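Local coordinates for muconate cycloisomerase (Azorhizobium caulinodans, PDB 3MY9), which belongs to the enolase superfamily, pairing a mandelate racemase/muconate lactonizing enzyme-type N-terminal domain with a barrel domain, and holds magnesium ions in the model, at residues S6-I11 and L78-P83; F14-P19 and A365-N370; I136-S141 and G348-P353; R153-V158 and R185-E190. All blocks are in the same frame, centred on the assembly; numbering follows the deposited sequence.

Contact 1 of 4, residues S6-I11 and L78-P83; sequences SVVERI and LILGAP
Val8 meets the turn that ends helix 64-79, a type II beta turn from Ile79 to Ala82. This joins the start of strand 8-21 to the end of that helix, within the enolase-type N-terminal domain, an antiparallel sheet backed by helices. The tight part is centred on Val8. Its N-H bonds to Ala82 O at 3.1 Å, nearly straight at 165°. Its carbonyl O takes the N-H of Gly81, also at 3.1 Å but more bent. The two bonds clamp Val8 against the turn, while Val7 and Pro83 form a single beta bridge. Val8 CB sits 3.4 Å from Ile79 O. Val8 CG1, anti to the backbone N (chi1 168°), reaches Ile79 CG2 at 3.9 Å. That same methyl of Ile79 meets Ile11 CG2, and the two side chains cross at about a right angle. Leu112 and Val108 of helix 102-120 pack on Val8 and Ile79, respectively. The looser side holds exposed Leu80, Gly81, Glu9 and Arg10. Glu9 and Arg10 both face Thr43 in a classic beta bulge, and their own ion pair is long. Gly81 turns the chain at positive phi (91°), at the corner of the type II turn. The end of Leu80 reaches the bulge, its CD2 3.6 Å from Glu9 O and 3.7 Å from Arg10 CA.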
# COMPACT_ATOMS: atom_id res chain seq x y z
N SER A 6 46.41 22.37 12.20
CA SER A 6 47.02 23.15 11.13
C SER A 6 46.04 23.44 10.01
O SER A 6 45.02 22.75 9.85
CB SER A 6 48.26 22.44 10.57
OG SER A 6 48.97 23.27 9.67
N VAL A 7 46.38 24.45 9.23
CA VAL A 7 45.53 24.91 8.15
C VAL A 7 46.18 24.69 6.79
O VAL A 7 47.40 24.59 6.69
CB VAL A 7 45.20 26.41 8.31
CG1 VAL A 7 44.26 26.61 9.50
CG2 VAL A 7 46.49 27.22 8.46
N VAL A 8 45.35 24.59 5.76
CA VAL A 8 45.83 24.58 4.39
C VAL A 8 46.46 25.94 4.07
O VAL A 8 45.89 26.99 4.38
CB VAL A 8 44.70 24.34 3.39
CG1 VAL A 8 45.18 24.63 1.97
CG2 VAL A 8 44.15 22.90 3.51
N GLU A 9 47.64 25.90 3.44
CA GLU A 9 48.40 27.11 3.10
C GLU A 9 48.44 27.38 1.59
O GLU A 9 48.41 28.54 1.18
CB GLU A 9 49.82 27.02 3.67
CG GLU A 9 50.53 28.37 3.76
CD GLU A 9 51.91 28.25 4.37
OE1 GLU A 9 52.47 27.14 4.31
OE2 GLU A 9 52.42 29.25 4.91
N ARG A 10 48.55 26.34 0.77
CA ARG A 10 48.48 26.50 -0.69
C ARG A 10 48.11 25.22 -1.40
O ARG A 10 48.29 24.13 -0.87
CB ARG A 10 49.80 27.01 -1.25
CG ARG A 10 50.98 26.07 -1.04
CD ARG A 10 52.22 26.60 -1.75
NE ARG A 10 53.43 25.85 -1.40
CZ ARG A 10 54.11 25.99 -0.26
NH1 ARG A 10 53.73 26.85 0.68
NH2 ARG A 10 55.20 25.25 -0.05
N ILE A 11 47.62 25.37 -2.62
CA ILE A 11 47.41 24.23 -3.50
C ILE A 11 48.09 24.44 -4.85
O ILE A 11 48.43 25.56 -5.22
CB ILE A 11 45.91 23.92 -3.71
CG1 ILE A 11 45.20 25.04 -4.48
CG2 ILE A 11 45.22 23.67 -2.36
CD1 ILE A 11 43.74 24.75 -4.74
N LEU A 78 37.59 28.14 -0.62
CA LEU A 78 37.10 27.31 0.48
C LEU A 78 38.26 26.50 1.08
O LEU A 78 38.38 26.42 2.31
CB LEU A 78 35.97 26.40 0.01
CG LEU A 78 34.79 27.10 -0.68
CD1 LEU A 78 33.63 26.14 -0.93
CD2 LEU A 78 34.30 28.32 0.13
N ILE A 79 39.11 25.92 0.21
CA ILE A 79 40.27 25.12 0.67
C ILE A 79 41.24 25.97 1.47
O ILE A 79 41.69 25.58 2.56
CB ILE A 79 41.12 24.48 -0.49
CG1 ILE A 79 40.27 23.92 -1.63
CG2 ILE A 79 42.00 23.36 0.05
CD1 ILE A 79 39.15 23.06 -1.19
N LEU A 80 41.58 27.14 0.92
CA LEU A 80 42.64 27.98 1.48
C LEU A 80 42.26 28.51 2.86
O LEU A 80 41.20 29.12 3.02
CB LEU A 80 42.97 29.13 0.53
CG LEU A 80 43.84 28.82 -0.70
CD1 LEU A 80 44.06 30.10 -1.52
CD2 LEU A 80 45.19 28.21 -0.28
N GLY A 81 43.12 28.28 3.85
CA GLY A 81 42.83 28.64 5.24
C GLY A 81 42.14 27.55 6.06
O GLY A 81 42.29 27.50 7.29
N ALA A 82 41.41 26.65 5.39
CA ALA A 82 40.57 25.64 6.06
C ALA A 82 41.34 24.78 7.07
O ALA A 82 42.46 24.36 6.80
CB ALA A 82 39.90 24.77 5.03
N PRO A 83 40.72 24.50 8.24
CA PRO A 83 41.43 23.63 9.21
C PRO A 83 41.38 22.16 8.80
O PRO A 83 40.31 21.59 8.62
CB PRO A 83 40.70 23.89 10.54
CG PRO A 83 39.75 25.08 10.27
CD PRO A 83 39.48 25.06 8.80

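Contact 2 of 4, residues F14-P19 and A365-N370; sequences FLVESP and ASLRGN
Phe14 and Leu367 make the central contact, a CH-pi interaction. Leu367 CD2 stands over the middle of the Phe14 ring, 4.1 Å from its centroid and only 3° off the ring normal. The methyl therefore covers the face and does not graze the rim. Leu367 CG is anti to the backbone N (chi1 176°), which carries the branched end out from the helix to the strand.

The second kind of interaction is aliphatic. The other methyl of Leu367, CD1, meets Val16 CG1 at 4.0 Å, with the side chains crossing at about a right angle. Leu367 thus uses one branch for the ring and one for the valine. The surroundings are apolar too: Trp51 of strand 49-54 packs on both Phe14 and Leu367, and Leu39 of strand 35-44 touches Val16 and Leu367.

The third kind involves polar groups. Arg368 NH2 lies at the edge of the Phe14 ring, in its plane, 3.9 Å from CE1. Guanidinium and ring planes are steeply inclined, so the two groups do not stack. The main polar partner of Arg368 is Glu364, which forms a salt bridge with NE. At the far end Pro19 CD touches a backbone carbonyl loosely, 4.0 Å from Asn370 O.

The axes of strand 14-18 and helix 365-370 approach to 9.3 Å and cross at 58°. This is helix-on-sheet packing, in which a helix from near the C-terminus lies against the antiparallel sheet of the enolase-type N-terminal domain.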
# COMPACT_ATOMS: atom_id res chain seq x y z
N PHE A 14 47.10 20.21 -11.08
CA PHE A 14 47.82 19.76 -12.27
C PHE A 14 46.88 19.03 -13.21
O PHE A 14 46.19 18.10 -12.79
CB PHE A 14 48.95 18.80 -11.89
CG PHE A 14 50.01 19.42 -11.04
CD1 PHE A 14 51.15 19.96 -11.62
CD2 PHE A 14 49.90 19.44 -9.66
CE1 PHE A 14 52.15 20.51 -10.85
CE2 PHE A 14 50.90 20.00 -8.88
CZ PHE A 14 52.03 20.53 -9.48
N LEU A 15 46.86 19.46 -14.46
CA LEU A 15 46.24 18.66 -15.52
C LEU A 15 47.38 17.88 -16.13
O LEU A 15 48.33 18.48 -16.65
CB LEU A 15 45.55 19.56 -16.56
CG LEU A 15 44.51 18.88 -17.47
CD1 LEU A 15 43.85 19.87 -18.44
CD2 LEU A 15 45.15 17.74 -18.25
N VAL A 16 47.31 16.55 -16.06
CA VAL A 16 48.36 15.68 -16.60
C VAL A 16 47.81 14.74 -17.65
O VAL A 16 46.63 14.38 -17.61
CB VAL A 16 49.04 14.82 -15.51
CG1 VAL A 16 49.69 15.69 -14.47
CG2 VAL A 16 48.05 13.87 -14.87
N GLU A 17 48.67 14.35 -18.58
CA GLU A 17 48.37 13.31 -19.55
C GLU A 17 49.12 12.07 -19.08
O GLU A 17 50.26 12.18 -18.65
CB GLU A 17 48.84 13.74 -20.95
CG GLU A 17 47.92 13.30 -22.08
CD GLU A 17 48.54 13.47 -23.47
OE1 GLU A 17 47.91 13.05 -24.47
OE2 GLU A 17 49.66 14.02 -23.58
N SER A 18 48.48 10.90 -19.15
CA SER A 18 49.13 9.65 -18.76
C SER A 18 48.94 8.59 -19.85
O SER A 18 47.88 8.54 -20.47
CB SER A 18 48.57 9.13 -17.43
OG SER A 18 49.02 9.93 -16.36
N PRO A 19 49.96 7.75 -20.08
CA PRO A 19 49.84 6.77 -21.16
C PRO A 19 49.11 5.50 -20.73
O PRO A 19 49.23 5.07 -19.58
CB PRO A 19 51.30 6.48 -21.54
CG PRO A 19 52.12 6.82 -20.34
CD PRO A 19 51.26 7.63 -19.38
N ALA A 365 60.05 14.66 -9.56
CA ALA A 365 60.54 13.84 -10.66
C ALA A 365 59.52 12.81 -11.10
O ALA A 365 59.24 12.68 -12.29
CB ALA A 365 61.84 13.16 -10.27
N SER A 366 58.95 12.08 -10.14
CA SER A 366 57.97 11.03 -10.46
C SER A 366 56.79 11.63 -11.22
O SER A 366 56.31 11.03 -12.18
CB SER A 366 57.48 10.31 -9.19
OG SER A 366 56.47 11.04 -8.52
N LEU A 367 56.36 12.82 -10.80
CA LEU A 367 55.24 13.52 -11.44
C LEU A 367 55.59 14.06 -12.83
O LEU A 367 54.92 13.73 -13.81
CB LEU A 367 54.75 14.67 -10.56
CG LEU A 367 53.65 15.56 -11.15
CD1 LEU A 367 52.55 14.74 -11.83
CD2 LEU A 367 53.06 16.45 -10.08
N ARG A 368 56.63 14.88 -12.92
CA ARG A 368 56.98 15.56 -14.18
C ARG A 368 57.74 14.68 -15.18
O ARG A 368 58.09 15.14 -16.27
CB ARG A 368 57.78 16.85 -13.91
CG ARG A 368 57.01 17.90 -13.12
CD ARG A 368 57.78 19.22 -13.05
NE ARG A 368 57.20 20.12 -12.05
CZ ARG A 368 56.30 21.07 -12.29
NH1 ARG A 368 55.83 21.29 -13.51
NH2 ARG A 368 55.85 21.81 -11.27
N GLY A 369 58.01 13.43 -14.79
CA GLY A 369 58.74 12.48 -15.64
C GLY A 369 57.94 11.26 -16.05
O GLY A 369 58.43 10.45 -16.85
N ASN A 370 56.73 11.11 -15.51
CA ASN A 370 55.83 10.01 -15.90
C ASN A 370 54.47 10.46 -16.43
O ASN A 370 53.71 9.64 -16.93
CB ASN A 370 55.67 9.02 -14.74
CG ASN A 370 56.98 8.37 -14.34
OD1 ASN A 370 57.80 8.01 -15.19
ND2 ASN A 370 57.20 8.21 -13.04

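Contact 3 of 4, residues I136-S141 and G348-P353; sequences IPLSFS and GHVIVP
Ile136 and Val350 face each other as an antiparallel hydrogen-bonded pair. Ile136 N gives its hydrogen to Val350 O at 3.0 Å, and Val350 N returns one to Ile136 O at 2.8 Å. Two residues on, Leu138 N donates to Gly348 O at 2.8 Å. That bond is almost straight at the hydrogen (174°), but the donor stands above the carbonyl plane. Between them Pro137 and His349 form a non-hydrogen-bonded pair.

Strand 135-142 is the first parallel strand of the barrel domain, and strand 349-351 adds to it antiparallel on the side away from strand 164-168.

The side chain of Ile136 starts at CB, which sits 4.4 Å from Val350 CB on the same face of the sheet. With CG1 anti to the carbonyl carbon (chi1 -50°), the longer branch turns toward Val352. CG1 meets Val352 CG2 at 4.0 Å. The tip, CD1, stays beside that same methyl at 4.2 Å. Thr312 and Ile315 of helix 305-316 also pack on Ile136. Leu138 continues the apolar row. Its CG is anti to the backbone N (chi1 177°), which brings CD1 to Val350 CG2 at 4.1 Å, while its CB rests 3.8 Å from Gly348 O.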
# COMPACT_ATOMS: atom_id res chain seq x y z
N ILE A 136 41.81 -6.79 -0.70
CA ILE A 136 40.49 -6.64 -1.27
C ILE A 136 40.36 -7.56 -2.49
O ILE A 136 41.12 -7.40 -3.44
CB ILE A 136 40.21 -5.22 -1.75
CG1 ILE A 136 40.55 -4.19 -0.66
CG2 ILE A 136 38.73 -5.11 -2.15
CD1 ILE A 136 40.50 -2.75 -1.14
N PRO A 137 39.41 -8.51 -2.46
CA PRO A 137 39.25 -9.34 -3.67
C PRO A 137 39.10 -8.48 -4.93
O PRO A 137 38.37 -7.48 -4.92
CB PRO A 137 37.99 -10.16 -3.38
CG PRO A 137 37.85 -10.14 -1.89
CD PRO A 137 38.39 -8.80 -1.45
N LEU A 138 39.84 -8.83 -5.96
CA LEU A 138 39.86 -8.11 -7.23
C LEU A 138 39.25 -8.99 -8.32
O LEU A 138 39.75 -10.08 -8.62
CB LEU A 138 41.30 -7.74 -7.59
CG LEU A 138 41.50 -7.03 -8.93
CD1 LEU A 138 40.98 -5.61 -8.86
CD2 LEU A 138 42.96 -7.06 -9.34
N SER A 139 38.15 -8.50 -8.90
CA SER A 139 37.43 -9.22 -9.96
C SER A 139 38.21 -9.20 -11.24
O SER A 139 38.78 -8.17 -11.62
CB SER A 139 36.05 -8.60 -10.21
OG SER A 139 35.26 -9.45 -11.04
N PHE A 140 38.26 -10.35 -11.89
CA PHE A 140 38.83 -10.45 -13.21
C PHE A 140 37.74 -10.49 -14.29
O PHE A 140 36.85 -11.35 -14.26
CB PHE A 140 39.70 -11.67 -13.30
CG PHE A 140 40.43 -11.78 -14.58
CD1 PHE A 140 39.87 -12.45 -15.66
CD2 PHE A 140 41.68 -11.20 -14.72
CE1 PHE A 140 40.54 -12.53 -16.87
CE2 PHE A 140 42.37 -11.30 -15.93
CZ PHE A 140 41.79 -11.97 -17.01
N SER A 141 37.80 -9.56 -15.23
CA SER A 141 36.76 -9.44 -16.23
C SER A 141 36.91 -10.51 -17.31
O SER A 141 37.98 -10.71 -17.86
CB SER A 141 36.83 -8.05 -16.87
OG SER A 141 35.82 -7.89 -17.86
N GLY A 348 44.72 -12.49 -7.01
CA GLY A 348 43.29 -12.16 -6.99
C GLY A 348 42.84 -11.13 -5.98
O GLY A 348 41.64 -10.99 -5.75
N HIS A 349 43.78 -10.37 -5.42
CA HIS A 349 43.43 -9.36 -4.43
C HIS A 349 44.36 -8.17 -4.49
O HIS A 349 45.55 -8.33 -4.75
CB HIS A 349 43.40 -9.94 -3.02
CG HIS A 349 44.67 -10.61 -2.60
ND1 HIS A 349 44.82 -11.98 -2.56
CD2 HIS A 349 45.86 -10.10 -2.18
CE1 HIS A 349 46.04 -12.29 -2.15
NE2 HIS A 349 46.69 -11.16 -1.92
N VAL A 350 43.82 -6.98 -4.23
CA VAL A 350 44.63 -5.78 -4.07
C VAL A 350 45.23 -5.77 -2.66
O VAL A 350 44.56 -6.12 -1.70
CB VAL A 350 43.76 -4.50 -4.24
CG1 VAL A 350 44.56 -3.25 -3.90
CG2 VAL A 350 43.20 -4.41 -5.64
N ILE A 351 46.50 -5.37 -2.54
CA ILE A 351 47.15 -5.27 -1.23
C ILE A 351 46.93 -3.85 -0.77
O ILE A 351 47.22 -2.92 -1.53
CB ILE A 351 48.64 -5.58 -1.30
CG1 ILE A 351 48.87 -6.86 -2.10
CG2 ILE A 351 49.23 -5.71 0.12
CD1 ILE A 351 48.24 -8.05 -1.46
N VAL A 352 46.32 -3.69 0.41
CA VAL A 352 46.02 -2.35 0.90
C VAL A 352 47.35 -1.75 1.35
O VAL A 352 48.01 -2.31 2.24
CB VAL A 352 44.96 -2.33 2.06
CG1 VAL A 352 44.73 -0.92 2.57
CG2 VAL A 352 43.63 -2.91 1.59
N PRO A 353 47.79 -0.66 0.69
CA PRO A 353 49.10 -0.12 0.97
C PRO A 353 49.21 0.29 2.42
O PRO A 353 48.27 0.83 2.99
CB PRO A 353 49.15 1.14 0.10
CG PRO A 353 47.73 1.55 -0.01
CD PRO A 353 47.01 0.25 -0.17

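Contact 4 of 4, residues R153-V158 and R185-E190; sequences RMRAMV and RGEFGE
Glu187 and Phe188 at the end of helix 174-188 meet the end of helix 147-157. These are the first two helices on the outside of the enolase-type barrel domain. Just before them, Arg185 NH1 bonds to Gly189 O at 2.9 Å, so its guanidinium ties across the helix end.

Glu187 comes next. Its OE2 accepts a salt-bridge hydrogen bond from Arg155 NH1 at 3.0 Å, using the syn lone pair, and lies near the guanidinium plane. The carboxylate is turned 46° from that plane. The other oxygen, OE1, sits 3.2 Å from Arg155 CD. Arg155 bends at chi2 and chi3 to bring its end to this acid, and its NH2 pairs with Glu152.

Phe188 follows and drives its ring between Met154 and Val158. CZ touches Met154 CB at 3.8 Å, and CE1 touches Val158 CG2 at 3.8 Å. The Met154 sulfur makes an oblique Met-aromatic contact, 5.4 Å from the ring centroid. Glu187 CG lies over one ring face.

Gly189 then leaves the helix with positive phi. The chemistry divides accordingly. Buried Phe188 and Met154 form an apolar cluster with partly exposed Val158. Beside it Arg155 bridges Glu187 and Glu152, and probably eases the repulsion between the two carboxylates.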
# COMPACT_ATOMS: atom_id res chain seq x y z
N ARG A 153 43.01 -18.47 -19.62
CA ARG A 153 43.30 -17.51 -18.55
C ARG A 153 42.76 -18.01 -17.20
O ARG A 153 43.50 -18.08 -16.22
CB ARG A 153 42.75 -16.13 -18.85
CG ARG A 153 43.43 -15.48 -20.02
CD ARG A 153 42.91 -14.09 -20.31
NE ARG A 153 43.29 -13.66 -21.65
CZ ARG A 153 43.06 -12.46 -22.18
NH1 ARG A 153 42.44 -11.51 -21.48
NH2 ARG A 153 43.48 -12.20 -23.42
N MET A 154 41.49 -18.39 -17.18
CA MET A 154 40.87 -18.94 -15.97
C MET A 154 41.61 -20.18 -15.50
O MET A 154 41.85 -20.37 -14.30
CB MET A 154 39.39 -19.29 -16.22
CG MET A 154 38.52 -18.06 -16.46
SD MET A 154 36.78 -18.40 -16.82
CE MET A 154 36.30 -18.86 -15.17
N ARG A 155 41.97 -21.03 -16.45
CA ARG A 155 42.70 -22.28 -16.15
C ARG A 155 43.99 -22.05 -15.38
O ARG A 155 44.36 -22.85 -14.53
CB ARG A 155 43.00 -23.07 -17.44
CG ARG A 155 42.50 -24.51 -17.42
CD ARG A 155 41.19 -24.71 -18.23
NE ARG A 155 41.46 -24.94 -19.65
CZ ARG A 155 40.72 -25.68 -20.50
NH1 ARG A 155 39.63 -26.34 -20.11
NH2 ARG A 155 41.12 -25.78 -21.76
N ALA A 156 44.68 -20.95 -15.69
CA ALA A 156 45.90 -20.56 -14.97
C ALA A 156 45.60 -19.79 -13.68
O ALA A 156 46.32 -19.91 -12.70
CB ALA A 156 46.79 -19.72 -15.88
N MET A 157 44.54 -18.99 -13.69
CA MET A 157 44.30 -18.03 -12.59
C MET A 157 43.66 -18.64 -11.34
O MET A 157 43.92 -18.21 -10.21
CB MET A 157 43.43 -16.88 -13.08
CG MET A 157 44.15 -15.95 -14.03
SD MET A 157 43.10 -14.60 -14.61
CE MET A 157 44.50 -13.56 -15.02
N VAL A 158 42.79 -19.63 -11.54
CA VAL A 158 42.15 -20.28 -10.41
C VAL A 158 43.17 -21.00 -9.50
O VAL A 158 43.17 -20.80 -8.29
CB VAL A 158 40.98 -21.16 -10.86
CG1 VAL A 158 40.45 -21.99 -9.71
CG2 VAL A 158 39.87 -20.27 -11.44
N ARG A 185 30.82 -23.67 -15.35
CA ARG A 185 30.35 -24.40 -14.16
C ARG A 185 30.79 -25.87 -14.22
O ARG A 185 31.10 -26.45 -13.19
CB ARG A 185 28.82 -24.28 -13.96
CG ARG A 185 28.34 -22.92 -13.41
CD ARG A 185 29.11 -22.46 -12.18
NE ARG A 185 28.44 -21.37 -11.49
CZ ARG A 185 28.98 -20.61 -10.53
NH1 ARG A 185 30.23 -20.82 -10.09
NH2 ARG A 185 28.25 -19.65 -9.97
N GLY A 186 30.86 -26.46 -15.42
CA GLY A 186 31.34 -27.85 -15.59
C GLY A 186 32.78 -28.10 -15.12
O GLY A 186 33.08 -29.14 -14.53
N GLU A 187 33.68 -27.16 -15.36
CA GLU A 187 35.06 -27.33 -14.92
C GLU A 187 35.32 -26.87 -13.49
O GLU A 187 36.06 -27.53 -12.73
CB GLU A 187 35.99 -26.54 -15.82
CG GLU A 187 37.48 -26.71 -15.40
CD GLU A 187 38.42 -26.67 -16.57
OE1 GLU A 187 39.66 -26.86 -16.35
OE2 GLU A 187 37.92 -26.48 -17.70
N PHE A 188 34.76 -25.72 -13.14
CA PHE A 188 35.11 -25.02 -11.92
C PHE A 188 34.10 -25.17 -10.80
O PHE A 188 34.45 -25.00 -9.64
CB PHE A 188 35.32 -23.55 -12.24
CG PHE A 188 36.47 -23.27 -13.18
CD1 PHE A 188 37.78 -23.44 -12.76
CD2 PHE A 188 36.24 -22.81 -14.47
CE1 PHE A 188 38.83 -23.19 -13.62
CE2 PHE A 188 37.28 -22.53 -15.32
CZ PHE A 188 38.58 -22.73 -14.92
N GLY A 189 32.84 -25.47 -11.13
CA GLY A 189 31.80 -25.58 -10.12
C GLY A 189 31.77 -24.34 -9.26
O GLY A 189 31.74 -23.23 -9.79
N GLU A 190 31.81 -24.52 -7.94
CA GLU A 190 31.78 -23.40 -6.99
C GLU A 190 33.18 -22.94 -6.57
O GLU A 190 33.33 -22.12 -5.65
CB GLU A 190 30.98 -23.77 -5.74
CG GLU A 190 29.48 -24.04 -5.97
CD GLU A 190 28.88 -24.97 -4.90
OE1 GLU A 190 28.90 -24.59 -3.69
OE2 GLU A 190 28.40 -26.09 -5.26

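Contacts 1 and 2 share strand 8-21 of the N-terminal antiparallel sheet, their segments alternate along the chain, and their centres are 24 Å apart. Contacts 3 and 4 lie in the barrel domain, 18 Å apart between centres, and touch: Phe140 packs on Met157 and Arg153 of helix 147-157. Contact 1 closes before contacts 3 and 4 begin. Contact 4 is nested inside contact 3, and both lie inside the long loop closed by contact 2. Contacts 1 and 4 are farthest apart, 52 Å between centres, on opposite sides of the chain's centre. Contact 2 packs helix 364-370, which follows strand 349-351, on the N-terminal sheet, so it probably helps tie the two domains together.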